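Local coordinates for protein muconate lactonizing enzyme (Corynebacterium glutamicum, PDB 3I4K) that belongs to the mandelate racemase / muconate lactonizing enzyme family of the enolase superfamily and binds a magnesium ion in its barrel domain, at residues G145-E157 and R183-V195. Numbering follows the deposited sequence.
Sequences GVLPLDVAVAEIE and RVAELAREVGDRV
The guanidinium of Arg-183 lies between two valines: CG2 of Val-146 sits over the centre of one face, 4.1 Å above the plane, and CG2 of Val-184, from the arginine's own helix, covers the other nearer its rim. NH1 donates to Leu-147 O at 2.9 Å, in the carbonyl plane and on a lone pair, although the oxygen is tilted out of the guanidinium plane, neither over a face nor at an edge. The N-H...O angle is only 132°. A bend at chi3 (67°) turns the otherwise extended arginine chain into this position. At the far end, Arg-194 presents its edge to Glu-157, with NH2 2.8 Å from OE1 on the syn side in a salt bridge; the donor stands somewhat off the carboxylate plane and the two groups are turned against each other, not coplanar. Between these polar ends, Leu-187 is a knob in the hole formed by Leu-149, Ala-152, Val-153 and Ile-156. Its CD1 presses against Ala-152 CB at 3.3 Å, tighter than usual for two carbons. Ile-156 reaches tip to tip toward Val-191, CG2 to CG1 3.6 Å. The contact thus joins neighbouring outer helices of the TIM-type barrel, 149-163 and 177-189, at -37° between their short segments; Leu-187 and Ile-156 also reach strand 167-171 beneath. With NH1 on Leu-147 O and NH2 on Asp-180 and Lys-171 O, the Arg-183 guanidinium is fixed and ties the loop before helix 149-163 to helix 177-189, while the Glu-157/Arg-194 ion pair joins the other end.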
ATOM      1  N   GLY A 145     -27.813 -14.021   9.273  1.00 45.37           N
ATOM      2  CA  GLY A 145     -27.237 -14.899  10.275  1.00 42.04           C
ATOM      3  C   GLY A 145     -27.915 -16.240  10.045  1.00 41.71           C
ATOM      4  O   GLY A 145     -28.740 -16.348   9.136  1.00 39.31           O
ATOM      5  N   VAL A 146     -27.584 -17.262  10.832  1.00 42.10           N
ATOM      6  CA  VAL A 146     -28.215 -18.560  10.642  1.00 43.78           C
ATOM      7  C   VAL A 146     -29.708 -18.411  10.945  1.00 45.06           C
ATOM      8  O   VAL A 146     -30.089 -17.987  12.032  1.00 43.35           O
ATOM      9  CB  VAL A 146     -27.565 -19.641  11.547  1.00 45.83           C
ATOM     10  CG1 VAL A 146     -27.559 -19.182  12.992  1.00 48.79           C
ATOM     11  CG2 VAL A 146     -28.312 -20.965  11.402  1.00 44.84           C
ATOM     12  N   LEU A 147     -30.541 -18.733   9.958  1.00 45.85           N
ATOM     13  CA  LEU A 147     -31.996 -18.610  10.078  1.00 47.37           C
ATOM     14  C   LEU A 147     -32.688 -19.799   9.441  1.00 46.51           C
ATOM     15  O   LEU A 147     -32.160 -20.408   8.517  1.00 46.65           O
ATOM     16  CB  LEU A 147     -32.498 -17.364   9.335  1.00 48.00           C
ATOM     17  CG  LEU A 147     -32.077 -15.952   9.726  1.00 52.19           C
ATOM     18  CD1 LEU A 147     -32.179 -15.040   8.511  1.00 51.85           C
ATOM     19  CD2 LEU A 147     -32.960 -15.454  10.855  1.00 51.05           C
ATOM     20  N   PRO A 148     -33.901 -20.127   9.913  1.00 47.44           N
ATOM     21  CA  PRO A 148     -34.643 -21.256   9.343  1.00 47.46           C
ATOM     22  C   PRO A 148     -34.957 -20.941   7.880  1.00 47.04           C
ATOM     23  O   PRO A 148     -35.050 -19.771   7.505  1.00 48.64           O
ATOM     24  CB  PRO A 148     -35.903 -21.314  10.213  1.00 46.47           C
ATOM     25  CG  PRO A 148     -35.419 -20.780  11.542  1.00 47.91           C
ATOM     26  CD  PRO A 148     -34.566 -19.608  11.124  1.00 46.91           C
ATOM     27  N   LEU A 149     -35.127 -21.975   7.062  1.00 47.01           N
ATOM     28  CA  LEU A 149     -35.405 -21.796   5.641  1.00 47.40           C
ATOM     29  C   LEU A 149     -36.450 -20.744   5.276  1.00 49.89           C
ATOM     30  O   LEU A 149     -36.204 -19.879   4.425  1.00 51.85           O
ATOM     31  CB  LEU A 149     -35.829 -23.123   5.010  1.00 47.37           C
ATOM     32  CG  LEU A 149     -36.311 -22.981   3.561  1.00 46.55           C
ATOM     33  CD1 LEU A 149     -35.186 -22.456   2.691  1.00 46.07           C
ATOM     34  CD2 LEU A 149     -36.798 -24.327   3.047  1.00 48.70           C
ATOM     35  N   ASP A 150     -37.620 -20.836   5.902  1.00 48.67           N
ATOM     36  CA  ASP A 150     -38.721 -19.919   5.633  1.00 49.49           C
ATOM     37  C   ASP A 150     -38.398 -18.478   6.017  1.00 46.67           C
ATOM     38  O   ASP A 150     -38.711 -17.547   5.280  1.00 44.71           O
ATOM     39  CB  ASP A 150     -39.980 -20.388   6.380  1.00 53.04           C
ATOM     40  CG  ASP A 150     -40.426 -21.781   5.963  1.00 56.80           C
ATOM     41  OD1 ASP A 150     -39.596 -22.717   6.003  1.00 59.73           O
ATOM     42  OD2 ASP A 150     -41.610 -21.945   5.603  1.00 60.75           O
ATOM     43  N   VAL A 151     -37.787 -18.304   7.183  1.00 46.90           N
ATOM     44  CA  VAL A 151     -37.422 -16.974   7.658  1.00 47.38           C
ATOM     45  C   VAL A 151     -36.405 -16.336   6.705  1.00 47.31           C
ATOM     46  O   VAL A 151     -36.505 -15.156   6.369  1.00 46.69           O
ATOM     47  CB  VAL A 151     -36.804 -17.046   9.070  1.00 47.43           C
ATOM     48  CG1 VAL A 151     -36.497 -15.649   9.574  1.00 48.65           C
ATOM     49  CG2 VAL A 151     -37.749 -17.760  10.014  1.00 49.21           C
ATOM     50  N   ALA A 152     -35.429 -17.129   6.273  1.00 47.52           N
ATOM     51  CA  ALA A 152     -34.389 -16.646   5.366  1.00 47.36           C
ATOM     52  C   ALA A 152     -34.975 -16.179   4.033  1.00 48.18           C
ATOM     53  O   ALA A 152     -34.722 -15.048   3.600  1.00 46.29           O
ATOM     54  CB  ALA A 152     -33.365 -17.739   5.131  1.00 43.76           C
ATOM     55  N   VAL A 153     -35.750 -17.050   3.388  1.00 47.69           N
ATOM     56  CA  VAL A 153     -36.366 -16.716   2.112  1.00 49.70           C
ATOM     57  C   VAL A 153     -37.211 -15.457   2.253  1.00 50.93           C
ATOM     58  O   VAL A 153     -37.262 -14.621   1.351  1.00 51.65           O
ATOM     59  CB  VAL A 153     -37.282 -17.845   1.609  1.00 50.39           C
ATOM     60  CG1 VAL A 153     -37.928 -17.435   0.296  1.00 51.00           C
ATOM     61  CG2 VAL A 153     -36.485 -19.128   1.433  1.00 51.54           C
ATOM     62  N   ALA A 154     -37.880 -15.332   3.393  1.00 50.90           N
ATOM     63  CA  ALA A 154     -38.721 -14.174   3.653  1.00 50.58           C
ATOM     64  C   ALA A 154     -37.871 -12.912   3.762  1.00 49.98           C
ATOM     65  O   ALA A 154     -38.210 -11.871   3.191  1.00 50.52           O
ATOM     66  CB  ALA A 154     -39.513 -14.386   4.946  1.00 51.05           C
ATOM     67  N   GLU A 155     -36.769 -13.008   4.498  1.00 47.96           N
ATOM     68  CA  GLU A 155     -35.880 -11.865   4.689  1.00 47.98           C
ATOM     69  C   GLU A 155     -35.219 -11.422   3.384  1.00 47.40           C
ATOM     70  O   GLU A 155     -34.958 -10.235   3.185  1.00 45.57           O
ATOM     71  CB  GLU A 155     -34.802 -12.194   5.718  1.00 47.18           C
ATOM     72  CG  GLU A 155     -33.995 -10.984   6.114  1.00 48.96           C
ATOM     73  CD  GLU A 155     -33.020 -11.271   7.227  1.00 49.28           C
ATOM     74  OE1 GLU A 155     -33.423 -11.923   8.212  1.00 49.18           O
ATOM     75  OE2 GLU A 155     -31.855 -10.837   7.121  1.00 49.73           O
ATOM     76  N   ILE A 156     -34.953 -12.373   2.495  1.00 48.24           N
ATOM     77  CA  ILE A 156     -34.345 -12.040   1.214  1.00 49.20           C
ATOM     78  C   ILE A 156     -35.349 -11.249   0.373  1.00 49.35           C
ATOM     79  O   ILE A 156     -35.016 -10.189  -0.157  1.00 48.36           O
ATOM     80  CB  ILE A 156     -33.881 -13.318   0.455  1.00 49.49           C
ATOM     81  CG1 ILE A 156     -32.684 -13.941   1.182  1.00 50.22           C
ATOM     82  CG2 ILE A 156     -33.484 -12.974  -0.975  1.00 49.66           C
ATOM     83  CD1 ILE A 156     -32.097 -15.165   0.498  1.00 51.58           C
ATOM     84  N   GLU A 157     -36.579 -11.757   0.270  1.00 50.24           N
ATOM     85  CA  GLU A 157     -37.646 -11.085  -0.494  1.00 50.11           C
ATOM     86  C   GLU A 157     -37.817  -9.644  -0.011  1.00 49.56           C
ATOM     87  O   GLU A 157     -37.904  -8.704  -0.805  1.00 47.92           O
ATOM     88  CB  GLU A 157     -38.979 -11.814  -0.310  1.00 51.01           C
ATOM     89  CG  GLU A 157     -38.951 -13.281  -0.652  1.00 55.84           C
ATOM     90  CD  GLU A 157     -38.774 -13.528  -2.129  1.00 57.55           C
ATOM     91  OE1 GLU A 157     -37.906 -12.872  -2.740  1.00 58.56           O
ATOM     92  OE2 GLU A 157     -39.500 -14.387  -2.676  1.00 60.69           O
ATOM     93  N   ARG A 183     -30.846 -26.879   4.123  1.00 38.53           N
ATOM     94  CA  ARG A 183     -31.423 -25.568   4.382  1.00 38.41           C
ATOM     95  C   ARG A 183     -30.994 -24.557   3.323  1.00 41.03           C
ATOM     96  O   ARG A 183     -31.830 -23.858   2.739  1.00 40.74           O
ATOM     97  CB  ARG A 183     -30.979 -25.082   5.764  1.00 37.25           C
ATOM     98  CG  ARG A 183     -31.490 -23.711   6.153  1.00 40.06           C
ATOM     99  CD  ARG A 183     -30.982 -23.316   7.537  1.00 39.74           C
ATOM    100  NE  ARG A 183     -29.533 -23.118   7.574  1.00 41.58           N
ATOM    101  CZ  ARG A 183     -28.930 -21.943   7.399  1.00 41.04           C
ATOM    102  NH1 ARG A 183     -29.651 -20.850   7.172  1.00 38.93           N
ATOM    103  NH2 ARG A 183     -27.604 -21.856   7.464  1.00 36.37           N
ATOM    104  N   VAL A 184     -29.688 -24.489   3.075  1.00 41.78           N
ATOM    105  CA  VAL A 184     -29.134 -23.554   2.098  1.00 40.70           C
ATOM    106  C   VAL A 184     -29.440 -23.960   0.655  1.00 41.90           C
ATOM    107  O   VAL A 184     -29.793 -23.114  -0.166  1.00 41.18           O
ATOM    108  CB  VAL A 184     -27.597 -23.408   2.284  1.00 39.17           C
ATOM    109  CG1 VAL A 184     -27.006 -22.576   1.161  1.00 39.26           C
ATOM    110  CG2 VAL A 184     -27.304 -22.747   3.628  1.00 40.78           C
ATOM    111  N   ALA A 185     -29.305 -25.246   0.343  1.00 42.22           N
ATOM    112  CA  ALA A 185     -29.583 -25.705  -1.010  1.00 44.38           C
ATOM    113  C   ALA A 185     -31.020 -25.357  -1.376  1.00 47.50           C
ATOM    114  O   ALA A 185     -31.286 -24.838  -2.462  1.00 49.16           O
ATOM    115  CB  ALA A 185     -29.362 -27.210  -1.116  1.00 41.10           C
ATOM    116  N   GLU A 186     -31.945 -25.642  -0.459  1.00 50.85           N
ATOM    117  CA  GLU A 186     -33.365 -25.376  -0.678  1.00 53.42           C
ATOM    118  C   GLU A 186     -33.634 -23.892  -0.843  1.00 53.24           C
ATOM    119  O   GLU A 186     -34.455 -23.483  -1.663  1.00 54.79           O
ATOM    120  CB  GLU A 186     -34.205 -25.936   0.483  1.00 55.67           C
ATOM    121  CG  GLU A 186     -34.440 -27.449   0.405  1.00 60.71           C
ATOM    122  CD  GLU A 186     -35.218 -28.007   1.599  1.00 63.47           C
ATOM    123  OE1 GLU A 186     -36.267 -27.428   1.963  1.00 64.07           O
ATOM    124  OE2 GLU A 186     -34.784 -29.036   2.166  1.00 65.17           O
ATOM    125  N   LEU A 187     -32.942 -23.080  -0.060  1.00 52.24           N
ATOM    126  CA  LEU A 187     -33.120 -21.643  -0.156  1.00 51.82           C
ATOM    127  C   LEU A 187     -32.593 -21.159  -1.498  1.00 53.17           C
ATOM    128  O   LEU A 187     -33.098 -20.183  -2.056  1.00 52.00           O
ATOM    129  CB  LEU A 187     -32.379 -20.949   0.988  1.00 52.23           C
ATOM    130  CG  LEU A 187     -32.300 -19.427   0.952  1.00 51.23           C
ATOM    131  CD1 LEU A 187     -32.043 -18.915   2.353  1.00 55.20           C
ATOM    132  CD2 LEU A 187     -31.195 -18.983   0.006  1.00 52.19           C
ATOM    133  N   ALA A 188     -31.577 -21.852  -2.010  1.00 53.82           N
ATOM    134  CA  ALA A 188     -30.962 -21.500  -3.284  1.00 56.04           C
ATOM    135  C   ALA A 188     -31.890 -21.801  -4.453  1.00 58.29           C
ATOM    136  O   ALA A 188     -31.871 -21.101  -5.464  1.00 57.89           O
ATOM    137  CB  ALA A 188     -29.646 -22.248  -3.454  1.00 55.14           C
ATOM    138  N   ARG A 189     -32.700 -22.842  -4.320  1.00 61.27           N
ATOM    139  CA  ARG A 189     -33.625 -23.200  -5.384  1.00 64.71           C
ATOM    140  C   ARG A 189     -34.760 -22.197  -5.486  1.00 64.79           C
ATOM    141  O   ARG A 189     -35.414 -22.097  -6.521  1.00 64.45           O
ATOM    142  CB  ARG A 189     -34.192 -24.598  -5.150  1.00 67.65           C
ATOM    143  CG  ARG A 189     -33.181 -25.696  -5.404  1.00 72.17           C
ATOM    144  CD  ARG A 189     -33.734 -27.070  -5.075  1.00 74.81           C
ATOM    145  NE  ARG A 189     -32.698 -28.094  -5.189  1.00 77.69           N
ATOM    146  CZ  ARG A 189     -31.532 -28.052  -4.551  1.00 78.54           C
ATOM    147  NH1 ARG A 189     -31.246 -27.033  -3.753  1.00 78.58           N
ATOM    148  NH2 ARG A 189     -30.650 -29.034  -4.706  1.00 79.45           N
ATOM    149  N   GLU A 190     -34.982 -21.446  -4.415  1.00 66.03           N
ATOM    150  CA  GLU A 190     -36.051 -20.457  -4.396  1.00 66.87           C
ATOM    151  C   GLU A 190     -35.584 -19.022  -4.579  1.00 67.09           C
ATOM    152  O   GLU A 190     -36.402 -18.108  -4.612  1.00 66.64           O
ATOM    153  CB  GLU A 190     -36.820 -20.537  -3.081  1.00 68.72           C
ATOM    154  CG  GLU A 190     -37.558 -21.835  -2.851  1.00 71.59           C
ATOM    155  CD  GLU A 190     -38.464 -21.753  -1.643  1.00 72.76           C
ATOM    156  OE1 GLU A 190     -39.344 -20.867  -1.633  1.00 72.48           O
ATOM    157  OE2 GLU A 190     -38.296 -22.567  -0.707  1.00 73.66           O
ATOM    158  N   VAL A 191     -34.279 -18.812  -4.701  1.00 67.19           N
ATOM    159  CA  VAL A 191     -33.773 -17.454  -4.835  1.00 68.04           C
ATOM    160  C   VAL A 191     -32.580 -17.341  -5.778  1.00 68.31           C
ATOM    161  O   VAL A 191     -32.346 -16.289  -6.374  1.00 69.19           O
ATOM    162  CB  VAL A 191     -33.367 -16.896  -3.442  1.00 67.82           C
ATOM    163  CG1 VAL A 191     -32.915 -15.461  -3.561  1.00 69.94           C
ATOM    164  CG2 VAL A 191     -34.535 -16.995  -2.478  1.00 67.55           C
ATOM    165  N   GLY A 192     -31.834 -18.432  -5.914  1.00 68.54           N
ATOM    166  CA  GLY A 192     -30.653 -18.439  -6.761  1.00 67.56           C
ATOM    167  C   GLY A 192     -30.804 -17.960  -8.192  1.00 66.99           C
ATOM    168  O   GLY A 192     -29.812 -17.825  -8.909  1.00 67.73           O
ATOM    169  N   ASP A 193     -32.032 -17.697  -8.622  1.00 65.72           N
ATOM    170  CA  ASP A 193     -32.254 -17.238  -9.989  1.00 64.35           C
ATOM    171  C   ASP A 193     -32.293 -15.717 -10.060  1.00 62.14           C
ATOM    172  O   ASP A 193     -32.039 -15.129 -11.112  1.00 61.68           O
ATOM    173  CB  ASP A 193     -33.572 -17.799 -10.527  1.00 65.74           C
ATOM    174  CG  ASP A 193     -33.665 -19.301 -10.379  1.00 67.91           C
ATOM    175  OD1 ASP A 193     -32.836 -20.010 -10.989  1.00 69.01           O
ATOM    176  OD2 ASP A 193     -34.565 -19.769  -9.646  1.00 67.96           O
ATOM    177  N   ARG A 194     -32.602 -15.086  -8.930  1.00 59.69           N
ATOM    178  CA  ARG A 194     -32.713 -13.637  -8.871  1.00 57.13           C
ATOM    179  C   ARG A 194     -31.495 -12.933  -8.282  1.00 54.36           C
ATOM    180  O   ARG A 194     -31.259 -11.761  -8.569  1.00 53.36           O
ATOM    181  CB  ARG A 194     -33.957 -13.240  -8.063  1.00 58.92           C
ATOM    182  CG  ARG A 194     -35.271 -13.786  -8.609  1.00 62.38           C
ATOM    183  CD  ARG A 194     -36.477 -13.039  -8.037  1.00 63.94           C
ATOM    184  NE  ARG A 194     -36.706 -13.293  -6.617  1.00 64.83           N
ATOM    185  CZ  ARG A 194     -37.085 -14.466  -6.118  1.00 66.53           C
ATOM    186  NH1 ARG A 194     -37.276 -15.505  -6.924  1.00 68.27           N
ATOM    187  NH2 ARG A 194     -37.289 -14.601  -4.815  1.00 66.06           N
ATOM    188  N   VAL A 195     -30.730 -13.633  -7.453  1.00 50.55           N
ATOM    189  CA  VAL A 195     -29.564 -13.021  -6.835  1.00 49.23           C
ATOM    190  C   VAL A 195     -28.349 -13.937  -6.738  1.00 46.51           C
ATOM    191  O   VAL A 195     -28.430 -15.137  -6.997  1.00 48.14           O
ATOM    192  CB  VAL A 195     -29.892 -12.511  -5.411  1.00 50.18           C
ATOM    193  CG1 VAL A 195     -30.949 -11.415  -5.474  1.00 51.87           C
ATOM    194  CG2 VAL A 195     -30.379 -13.656  -4.549  1.00 49.35           C
TER